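PDB 3EHM: SusD homolog from Bacteroides thetaiotaomicron, which probably binds mucin O-glycans at the surface of this gut symbiont, as a SusD-like component of its glycan-uptake machinery. Local coordinates for residues A[29-34]-A[186-192]; A[33-39]-A[338-342]. All coordinates share one frame; numbering follows the deposited sequence.

Both contacts use the helix 23-36, and Q33 takes part in each. In contact 1 its amide ties the helix to the loop 186-192; in contact 2 its backbone carbonyl meets W341, whose strand 339-342 pairs with strand 246-248. The centres of the two contacts lie about 11 Å apart and the sites join directly, with I192 CD1 3.6 Å from W341 CH2. I192 also packs on A246 and I248 of the partner strand, so loop, helix and two-stranded sheet form one continuous packed region, backed by helix 116-140. Contact 2 is buried and lies nearer the middle of the chain, its centre about 11 Å from the chain centre; contact 1 is partly buried, at about 21 Å.

Contact 1: A[29-34]-A[186-192]; sequences FMNMQQ and MAQYDLI
The amide of Q33 reaches from helix 23-36 into the backbone of the loop 186-192, between Y189 and L191, and is held at both ends. Its NE2 donates to Y189 O at 2.8 Å with a nearly straight N-H...O angle of 163°, in the plane of that carbonyl. On the other side OE1 offers an in-plane lone pair to L191 N, also at 2.8 Å but more bent. A further bond from NE2 to F29 O, one turn back, comes from above the carbonyl plane, opposite the helical N-H. Three bonds thus fix the amide's rotation, and NE2 lies over one face of the F29 ring, toward its rim. This joins the helix to the rest of the SusD-like, TPR-clan fold through the loop between helices 160-178 and 197-215, where D190 OD1 closes an Asx turn with I192 N while OD2 bonds W200. On the other face M186, a selenomethionine, lays its CE 3.8 Å from the F29 centroid in a CH-pi contact, brought there by the bend at chi3 (-61°), its SE coming in obliquely as the Met-aromatic partner. M30, also a selenomethionine, has its CE in the plane of the Y189 ring, at the edge, 3.8 Å from CD2. M30 SE lies 4.1 Å from L191 CD2.

Contact 2: A[33-39]-A[338-342]; sequences QQRVIPI and PLYWF
The end of helix 23-36 and the turn after it face strand 339-342 with the backbones well apart, I37 CA and L339 CA being 7.4 Å from each other, and the contact is made largely by side chains, with a water between them. The strand pairs with 246-248 in a two-stranded antiparallel sheet, and W341 and F342, both opposite A246, form a classic beta bulge within this SusD-like fold. From the bulge the W341 indole reaches back toward the helix. V36 covers one of its faces: CG1, anti to the backbone N (chi1 178°), makes a CH-pi contact with the five-membered ring, 3.9 Å from its centroid, while CG2 packs on CZ2 of the six-membered ring. Past the indole, I37 sends CD1 to within 3.5 Å of Y340 O. Its other branch, CG2, meets L339 CD1 at 3.7 Å, and I39 lies alongside the same leucine, running in the opposite direction. Helix 116-140 packs against this group through I131, which touches both V36 and W341. A water links the two segments at the edge of the indole, accepting from W341 NE1 at 3.0 Å and from I37 N, and donating to Q33 O at 2.7 Å.

Contact 1: A[29-34]-A[186-192]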
ATOM      1  N   PHE A  29       7.228 -13.947 -16.756  1.00 15.33           N
ATOM      2  CA  PHE A  29       5.985 -13.649 -16.053  1.00 15.51           C
ATOM      3  C   PHE A  29       6.102 -13.900 -14.550  1.00 14.49           C
ATOM      4  O   PHE A  29       5.564 -13.140 -13.743  1.00 14.91           O
ATOM      5  CB  PHE A  29       4.838 -14.479 -16.642  1.00 16.60           C
ATOM      6  CG  PHE A  29       3.496 -14.180 -16.035  1.00 18.55           C
ATOM      7  CD1 PHE A  29       3.059 -12.865 -15.892  1.00 16.56           C
ATOM      8  CD2 PHE A  29       2.667 -15.212 -15.609  1.00 17.01           C
ATOM      9  CE1 PHE A  29       1.814 -12.583 -15.334  1.00 19.72           C
ATOM     10  CE2 PHE A  29       1.420 -14.942 -15.051  1.00 20.12           C
ATOM     11  CZ  PHE A  29       0.994 -13.624 -14.912  1.00 18.55           C
HETATM   12  N   MSE A  30       6.805 -14.959 -14.162  1.00 14.62           N
HETATM   13  CA  MSE A  30       6.954 -15.238 -12.740  1.00 14.71           C
HETATM   14  C   MSE A  30       7.852 -14.197 -12.079  1.00 12.95           C
HETATM   15  O   MSE A  30       7.654 -13.847 -10.917  1.00 11.72           O
HETATM   16  CB  MSE A  30       7.496 -16.655 -12.519  1.00 15.72           C
HETATM   17  CG  MSE A  30       6.489 -17.736 -12.883  1.00 15.31           C
HETATM   18 SE   MSE A  30       6.873 -19.453 -12.076  1.00 25.68          SE
HETATM   19  CE  MSE A  30       8.468 -19.868 -13.090  1.00 20.16           C
ATOM     20  N   ASN A  31       8.829 -13.692 -12.828  1.00 13.88           N
ATOM     21  CA  ASN A  31       9.726 -12.664 -12.311  1.00 14.85           C
ATOM     22  C   ASN A  31       8.875 -11.428 -12.043  1.00 13.68           C
ATOM     23  O   ASN A  31       8.994 -10.795 -10.993  1.00 11.52           O
ATOM     24  CB  ASN A  31      10.819 -12.336 -13.338  1.00 19.47           C
ATOM     25  CG  ASN A  31      11.791 -11.263 -12.850  1.00 24.66           C
ATOM     26  OD1 ASN A  31      12.673 -10.824 -13.593  1.00 29.34           O
ATOM     27  ND2 ASN A  31      11.637 -10.844 -11.603  1.00 25.68           N
HETATM   28  N   MSE A  32       8.003 -11.100 -12.994  1.00 13.11           N
HETATM   29  CA  MSE A  32       7.120  -9.942 -12.854  1.00 13.49           C
HETATM   30  C   MSE A  32       6.278 -10.015 -11.588  1.00 12.14           C
HETATM   31  O   MSE A  32       6.192  -9.050 -10.829  1.00 11.29           O
HETATM   32  CB  MSE A  32       6.171  -9.823 -14.057  1.00 13.82           C
HETATM   33  CG  MSE A  32       6.804  -9.285 -15.327  1.00 17.12           C
HETATM   34 SE   MSE A  32       5.431  -8.919 -16.662  1.00 17.89          SE
HETATM   35  CE  MSE A  32       4.606  -7.386 -15.808  1.00 15.86           C
ATOM     36  N   GLN A  33       5.646 -11.164 -11.374  1.00 12.42           N
ATOM     37  CA  GLN A  33       4.791 -11.355 -10.212  1.00 12.31           C
ATOM     38  C   GLN A  33       5.521 -11.173  -8.887  1.00 11.58           C
ATOM     39  O   GLN A  33       4.961 -10.634  -7.931  1.00 11.84           O
ATOM     40  CB  GLN A  33       4.148 -12.740 -10.267  1.00 13.03           C
ATOM     41  CG  GLN A  33       3.265 -12.928 -11.485  1.00 13.80           C
ATOM     42  CD  GLN A  33       2.781 -14.350 -11.635  1.00 15.91           C
ATOM     43  OE1 GLN A  33       1.845 -14.774 -10.960  1.00 16.41           O
ATOM     44  NE2 GLN A  33       3.429 -15.101 -12.517  1.00 14.88           N
ATOM     45  N   GLN A  34       6.766 -11.621  -8.828  1.00 11.74           N
ATOM     46  CA  GLN A  34       7.545 -11.491  -7.605  1.00 12.92           C
ATOM     47  C   GLN A  34       8.038 -10.064  -7.394  1.00 12.99           C
ATOM     48  O   GLN A  34       8.528  -9.731  -6.319  1.00 14.34           O
ATOM     49  CB  GLN A  34       8.745 -12.431  -7.647  1.00 14.15           C
ATOM     50  CG  GLN A  34       8.368 -13.889  -7.775  1.00 16.44           C
ATOM     51  CD  GLN A  34       9.575 -14.758  -8.020  1.00 17.37           C
ATOM     52  OE1 GLN A  34      10.411 -14.938  -7.136  1.00 17.44           O
ATOM     53  NE2 GLN A  34       9.683 -15.293  -9.232  1.00 14.71           N
HETATM   54  N   MSE A 186      -1.637 -19.719 -19.131  1.00 19.75           N
HETATM   55  CA  MSE A 186      -0.404 -19.796 -18.347  1.00 20.95           C
HETATM   56  C   MSE A 186      -0.583 -20.296 -16.917  1.00 19.35           C
HETATM   57  O   MSE A 186       0.082 -19.807 -16.005  1.00 16.99           O
HETATM   58  CB  MSE A 186       0.275 -18.429 -18.289  1.00 25.61           C
HETATM   59  CG  MSE A 186       1.091 -18.058 -19.508  1.00 32.10           C
HETATM   60 SE   MSE A 186       2.142 -16.504 -19.085  1.00 38.71          SE
HETATM   61  CE  MSE A 186       0.698 -15.265 -18.706  1.00 37.96           C
ATOM     62  N   ALA A 187      -1.458 -21.274 -16.716  1.00 16.73           N
ATOM     63  CA  ALA A 187      -1.701 -21.802 -15.375  1.00 16.04           C
ATOM     64  C   ALA A 187      -0.425 -22.186 -14.628  1.00 16.74           C
ATOM     65  O   ALA A 187      -0.271 -21.876 -13.451  1.00 13.89           O
ATOM     66  CB  ALA A 187      -2.633 -23.008 -15.451  1.00 15.88           C
ATOM     67  N   GLN A 188       0.482 -22.872 -15.315  1.00 16.23           N
ATOM     68  CA  GLN A 188       1.726 -23.318 -14.702  1.00 17.91           C
ATOM     69  C   GLN A 188       2.596 -22.191 -14.152  1.00 17.16           C
ATOM     70  O   GLN A 188       3.341 -22.393 -13.194  1.00 16.28           O
ATOM     71  CB  GLN A 188       2.547 -24.137 -15.709  1.00 20.33           C
ATOM     72  CG  GLN A 188       3.915 -24.566 -15.173  1.00 23.90           C
ATOM     73  CD  GLN A 188       4.691 -25.437 -16.147  1.00 27.45           C
ATOM     74  OE1 GLN A 188       5.817 -25.857 -15.863  1.00 28.59           O
ATOM     75  NE2 GLN A 188       4.095 -25.713 -17.301  1.00 28.53           N
ATOM     76  N   TYR A 189       2.502 -21.009 -14.748  1.00 16.16           N
ATOM     77  CA  TYR A 189       3.319 -19.881 -14.310  1.00 16.75           C
ATOM     78  C   TYR A 189       2.533 -18.785 -13.597  1.00 15.87           C
ATOM     79  O   TYR A 189       3.097 -17.749 -13.241  1.00 14.83           O
ATOM     80  CB  TYR A 189       4.042 -19.277 -15.512  1.00 17.16           C
ATOM     81  CG  TYR A 189       4.796 -20.298 -16.331  1.00 20.70           C
ATOM     82  CD1 TYR A 189       4.293 -20.750 -17.551  1.00 20.82           C
ATOM     83  CD2 TYR A 189       6.009 -20.816 -15.886  1.00 19.60           C
ATOM     84  CE1 TYR A 189       4.983 -21.689 -18.307  1.00 22.43           C
ATOM     85  CE2 TYR A 189       6.707 -21.760 -16.637  1.00 23.33           C
ATOM     86  CZ  TYR A 189       6.188 -22.189 -17.845  1.00 22.64           C
ATOM     87  OH  TYR A 189       6.878 -23.112 -18.597  1.00 26.20           O
ATOM     88  N   ASP A 190       1.238 -19.016 -13.397  1.00 15.40           N
ATOM     89  CA  ASP A 190       0.365 -18.044 -12.741  1.00 15.84           C
ATOM     90  C   ASP A 190       0.348 -18.272 -11.237  1.00 16.20           C
ATOM     91  O   ASP A 190      -0.394 -19.119 -10.737  1.00 17.28           O
ATOM     92  CB  ASP A 190      -1.059 -18.169 -13.287  1.00 14.93           C
ATOM     93  CG  ASP A 190      -2.001 -17.121 -12.716  1.00 16.65           C
ATOM     94  OD1 ASP A 190      -1.611 -16.419 -11.758  1.00 14.65           O
ATOM     95  OD2 ASP A 190      -3.136 -17.010 -13.223  1.00 16.14           O
ATOM     96  N   LEU A 191       1.154 -17.502 -10.516  1.00 15.59           N
ATOM     97  CA  LEU A 191       1.241 -17.646  -9.068  1.00 15.70           C
ATOM     98  C   LEU A 191       0.068 -17.003  -8.336  1.00 15.70           C
ATOM     99  O   LEU A 191      -0.068 -17.165  -7.125  1.00 16.29           O
ATOM    100  CB  LEU A 191       2.550 -17.028  -8.561  1.00 15.03           C
ATOM    101  CG  LEU A 191       3.828 -17.438  -9.299  1.00 14.83           C
ATOM    102  CD1 LEU A 191       5.034 -16.725  -8.689  1.00 14.15           C
ATOM    103  CD2 LEU A 191       4.003 -18.951  -9.207  1.00 15.21           C
ATOM    104  N   ILE A 192      -0.778 -16.276  -9.059  1.00 15.43           N
ATOM    105  CA  ILE A 192      -1.907 -15.604  -8.426  1.00 13.45           C
ATOM    106  C   ILE A 192      -3.245 -16.329  -8.562  1.00 14.45           C
ATOM    107  O   ILE A 192      -3.915 -16.598  -7.562  1.00 12.99           O
ATOM    108  CB  ILE A 192      -2.110 -14.179  -8.994  1.00 14.90           C
ATOM    109  CG1 ILE A 192      -0.774 -13.430  -9.058  1.00 13.52           C
ATOM    110  CG2 ILE A 192      -3.125 -13.418  -8.130  1.00 14.71           C
ATOM    111  CD1 ILE A 192      -0.109 -13.226  -7.717  1.00 14.76           C
TER

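Contact 2: A[33-39]-A[338-342]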
ATOM      1  N   GLN A  33       5.646 -11.164 -11.374  1.00 12.42           N
ATOM      2  CA  GLN A  33       4.791 -11.355 -10.212  1.00 12.31           C
ATOM      3  C   GLN A  33       5.521 -11.173  -8.887  1.00 11.58           C
ATOM      4  O   GLN A  33       4.961 -10.634  -7.931  1.00 11.84           O
ATOM      5  CB  GLN A  33       4.148 -12.740 -10.267  1.00 13.03           C
ATOM      6  CG  GLN A  33       3.265 -12.928 -11.485  1.00 13.80           C
ATOM      7  CD  GLN A  33       2.781 -14.350 -11.635  1.00 15.91           C
ATOM      8  OE1 GLN A  33       1.845 -14.774 -10.960  1.00 16.41           O
ATOM      9  NE2 GLN A  33       3.429 -15.101 -12.517  1.00 14.88           N
ATOM     10  N   GLN A  34       6.766 -11.621  -8.828  1.00 11.74           N
ATOM     11  CA  GLN A  34       7.545 -11.491  -7.605  1.00 12.92           C
ATOM     12  C   GLN A  34       8.038 -10.064  -7.394  1.00 12.99           C
ATOM     13  O   GLN A  34       8.528  -9.731  -6.319  1.00 14.34           O
ATOM     14  CB  GLN A  34       8.745 -12.431  -7.647  1.00 14.15           C
ATOM     15  CG  GLN A  34       8.368 -13.889  -7.775  1.00 16.44           C
ATOM     16  CD  GLN A  34       9.575 -14.758  -8.020  1.00 17.37           C
ATOM     17  OE1 GLN A  34      10.411 -14.938  -7.136  1.00 17.44           O
ATOM     18  NE2 GLN A  34       9.683 -15.293  -9.232  1.00 14.71           N
ATOM     19  N   ARG A  35       7.909  -9.227  -8.422  1.00 11.45           N
ATOM     20  CA  ARG A  35       8.366  -7.839  -8.353  1.00 13.64           C
ATOM     21  C   ARG A  35       7.316  -6.806  -7.948  1.00 14.31           C
ATOM     22  O   ARG A  35       7.665  -5.734  -7.449  1.00 16.09           O
ATOM     23  CB  ARG A  35       8.955  -7.416  -9.702  1.00 15.69           C
ATOM     24  CG  ARG A  35      10.200  -8.175 -10.111  1.00 19.74           C
ATOM     25  CD  ARG A  35      11.356  -7.886  -9.179  1.00 24.17           C
ATOM     26  NE  ARG A  35      12.571  -8.554  -9.631  1.00 26.10           N
ATOM     27  CZ  ARG A  35      13.775  -8.344  -9.115  1.00 27.66           C
ATOM     28  NH1 ARG A  35      13.929  -7.479  -8.121  1.00 27.29           N
ATOM     29  NH2 ARG A  35      14.825  -9.001  -9.595  1.00 27.64           N
ATOM     30  N   VAL A  36       6.040  -7.102  -8.184  1.00 12.47           N
ATOM     31  CA  VAL A  36       4.972  -6.161  -7.836  1.00 13.48           C
ATOM     32  C   VAL A  36       5.207  -5.645  -6.418  1.00 13.93           C
ATOM     33  O   VAL A  36       5.226  -4.439  -6.176  1.00 14.77           O
ATOM     34  CB  VAL A  36       3.598  -6.837  -7.943  1.00 12.47           C
ATOM     35  CG1 VAL A  36       2.497  -5.863  -7.530  1.00 11.92           C
ATOM     36  CG2 VAL A  36       3.383  -7.311  -9.376  1.00 13.61           C
ATOM     37  N   ILE A  37       5.371  -6.583  -5.493  1.00 14.35           N
ATOM     38  CA  ILE A  37       5.685  -6.299  -4.101  1.00 15.18           C
ATOM     39  C   ILE A  37       6.811  -7.307  -3.886  1.00 14.56           C
ATOM     40  O   ILE A  37       6.576  -8.514  -3.911  1.00 14.49           O
ATOM     41  CB  ILE A  37       4.510  -6.608  -3.157  1.00 16.86           C
ATOM     42  CG1 ILE A  37       3.312  -5.717  -3.500  1.00 18.08           C
ATOM     43  CG2 ILE A  37       4.936  -6.358  -1.716  1.00 17.51           C
ATOM     44  CD1 ILE A  37       2.128  -5.889  -2.562  1.00 18.95           C
ATOM     45  N   PRO A  38       8.046  -6.817  -3.679  1.00 14.98           N
ATOM     46  CA  PRO A  38       9.262  -7.617  -3.477  1.00 15.32           C
ATOM     47  C   PRO A  38       9.171  -8.878  -2.635  1.00 14.22           C
ATOM     48  O   PRO A  38       8.889  -8.820  -1.445  1.00 13.25           O
ATOM     49  CB  PRO A  38      10.248  -6.615  -2.875  1.00 17.16           C
ATOM     50  CG  PRO A  38       9.775  -5.308  -3.387  1.00 16.52           C
ATOM     51  CD  PRO A  38       8.287  -5.420  -3.277  1.00 13.46           C
ATOM     52  N   ILE A  39       9.442 -10.012  -3.275  1.00 13.94           N
ATOM     53  CA  ILE A  39       9.450 -11.311  -2.618  1.00 13.26           C
ATOM     54  C   ILE A  39      10.216 -12.257  -3.534  1.00 13.09           C
ATOM     55  O   ILE A  39      10.227 -12.073  -4.753  1.00 14.11           O
ATOM     56  CB  ILE A  39       8.025 -11.853  -2.382  1.00 14.25           C
ATOM     57  CG1 ILE A  39       8.096 -13.108  -1.505  1.00 14.05           C
ATOM     58  CG2 ILE A  39       7.357 -12.169  -3.709  1.00 14.06           C
ATOM     59  CD1 ILE A  39       6.755 -13.553  -0.958  1.00 13.44           C
ATOM     60  N   PRO A 338       1.688 -15.125   2.764  1.00 16.19           N
ATOM     61  CA  PRO A 338       1.578 -14.424   1.488  1.00 16.04           C
ATOM     62  C   PRO A 338       1.727 -12.913   1.612  1.00 15.04           C
ATOM     63  O   PRO A 338       1.839 -12.371   2.711  1.00 13.57           O
ATOM     64  CB  PRO A 338       0.182 -14.802   1.024  1.00 18.67           C
ATOM     65  CG  PRO A 338      -0.586 -14.779   2.310  1.00 19.94           C
ATOM     66  CD  PRO A 338       0.354 -15.455   3.303  1.00 18.78           C
ATOM     67  N   LEU A 339       1.757 -12.253   0.460  1.00 14.95           N
ATOM     68  CA  LEU A 339       1.803 -10.800   0.381  1.00 15.74           C
ATOM     69  C   LEU A 339       0.544 -10.539  -0.431  1.00 15.69           C
ATOM     70  O   LEU A 339       0.265 -11.260  -1.389  1.00 14.86           O
ATOM     71  CB  LEU A 339       3.048 -10.314  -0.361  1.00 16.77           C
ATOM     72  CG  LEU A 339       4.348 -10.416   0.444  1.00 19.65           C
ATOM     73  CD1 LEU A 339       5.478  -9.735  -0.313  1.00 20.71           C
ATOM     74  CD2 LEU A 339       4.161  -9.755   1.801  1.00 19.38           C
ATOM     75  N   TYR A 340      -0.222  -9.527  -0.047  1.00 14.98           N
ATOM     76  CA  TYR A 340      -1.481  -9.240  -0.720  1.00 15.84           C
ATOM     77  C   TYR A 340      -1.465  -8.065  -1.689  1.00 16.62           C
ATOM     78  O   TYR A 340      -0.990  -6.983  -1.354  1.00 16.57           O
ATOM     79  CB  TYR A 340      -2.560  -9.002   0.334  1.00 17.11           C
ATOM     80  CG  TYR A 340      -2.707 -10.135   1.319  1.00 18.38           C
ATOM     81  CD1 TYR A 340      -3.499 -11.243   1.022  1.00 18.64           C
ATOM     82  CD2 TYR A 340      -2.058 -10.097   2.551  1.00 18.52           C
ATOM     83  CE1 TYR A 340      -3.647 -12.282   1.933  1.00 19.75           C
ATOM     84  CE2 TYR A 340      -2.195 -11.132   3.469  1.00 19.82           C
ATOM     85  CZ  TYR A 340      -2.993 -12.217   3.154  1.00 19.30           C
ATOM     86  OH  TYR A 340      -3.153 -13.229   4.071  1.00 22.01           O
ATOM     87  N   TRP A 341      -2.004  -8.296  -2.884  1.00 16.98           N
ATOM     88  CA  TRP A 341      -2.097  -7.275  -3.925  1.00 15.97           C
ATOM     89  C   TRP A 341      -3.450  -6.569  -3.831  1.00 17.55           C
ATOM     90  O   TRP A 341      -3.536  -5.339  -3.912  1.00 17.39           O
ATOM     91  CB  TRP A 341      -1.997  -7.907  -5.315  1.00 17.13           C
ATOM     92  CG  TRP A 341      -0.647  -8.416  -5.718  1.00 15.84           C
ATOM     93  CD1 TRP A 341       0.479  -8.492  -4.946  1.00 16.59           C
ATOM     94  CD2 TRP A 341      -0.298  -8.961  -6.993  1.00 14.07           C
ATOM     95  NE1 TRP A 341       1.508  -9.058  -5.666  1.00 16.10           N
ATOM     96  CE2 TRP A 341       1.056  -9.355  -6.926  1.00 15.21           C
ATOM     97  CE3 TRP A 341      -1.003  -9.158  -8.188  1.00 13.54           C
ATOM     98  CZ2 TRP A 341       1.721  -9.934  -8.009  1.00 14.99           C
ATOM     99  CZ3 TRP A 341      -0.343  -9.733  -9.265  1.00 15.03           C
ATOM    100  CH2 TRP A 341       1.006 -10.116  -9.167  1.00 17.01           C
ATOM    101  N   PHE A 342      -4.509  -7.359  -3.674  1.00 16.57           N
ATOM    102  CA  PHE A 342      -5.856  -6.800  -3.585  1.00 17.48           C
ATOM    103  C   PHE A 342      -6.787  -7.796  -2.901  1.00 16.53           C
ATOM    104  O   PHE A 342      -6.848  -8.960  -3.289  1.00 16.25           O
ATOM    105  CB  PHE A 342      -6.376  -6.474  -4.990  1.00 15.65           C
ATOM    106  CG  PHE A 342      -7.436  -5.402  -5.015  1.00 17.79           C
ATOM    107  CD1 PHE A 342      -8.669  -5.603  -4.404  1.00 17.27           C
ATOM    108  CD2 PHE A 342      -7.190  -4.181  -5.636  1.00 16.09           C
ATOM    109  CE1 PHE A 342      -9.644  -4.601  -4.410  1.00 16.95           C
ATOM    110  CE2 PHE A 342      -8.158  -3.172  -5.649  1.00 16.27           C
ATOM    111  CZ  PHE A 342      -9.386  -3.385  -5.033  1.00 15.55           C
TER
HETATM  112  O   HOH W   1       4.491  -9.513  -5.471  1.00  7.39           O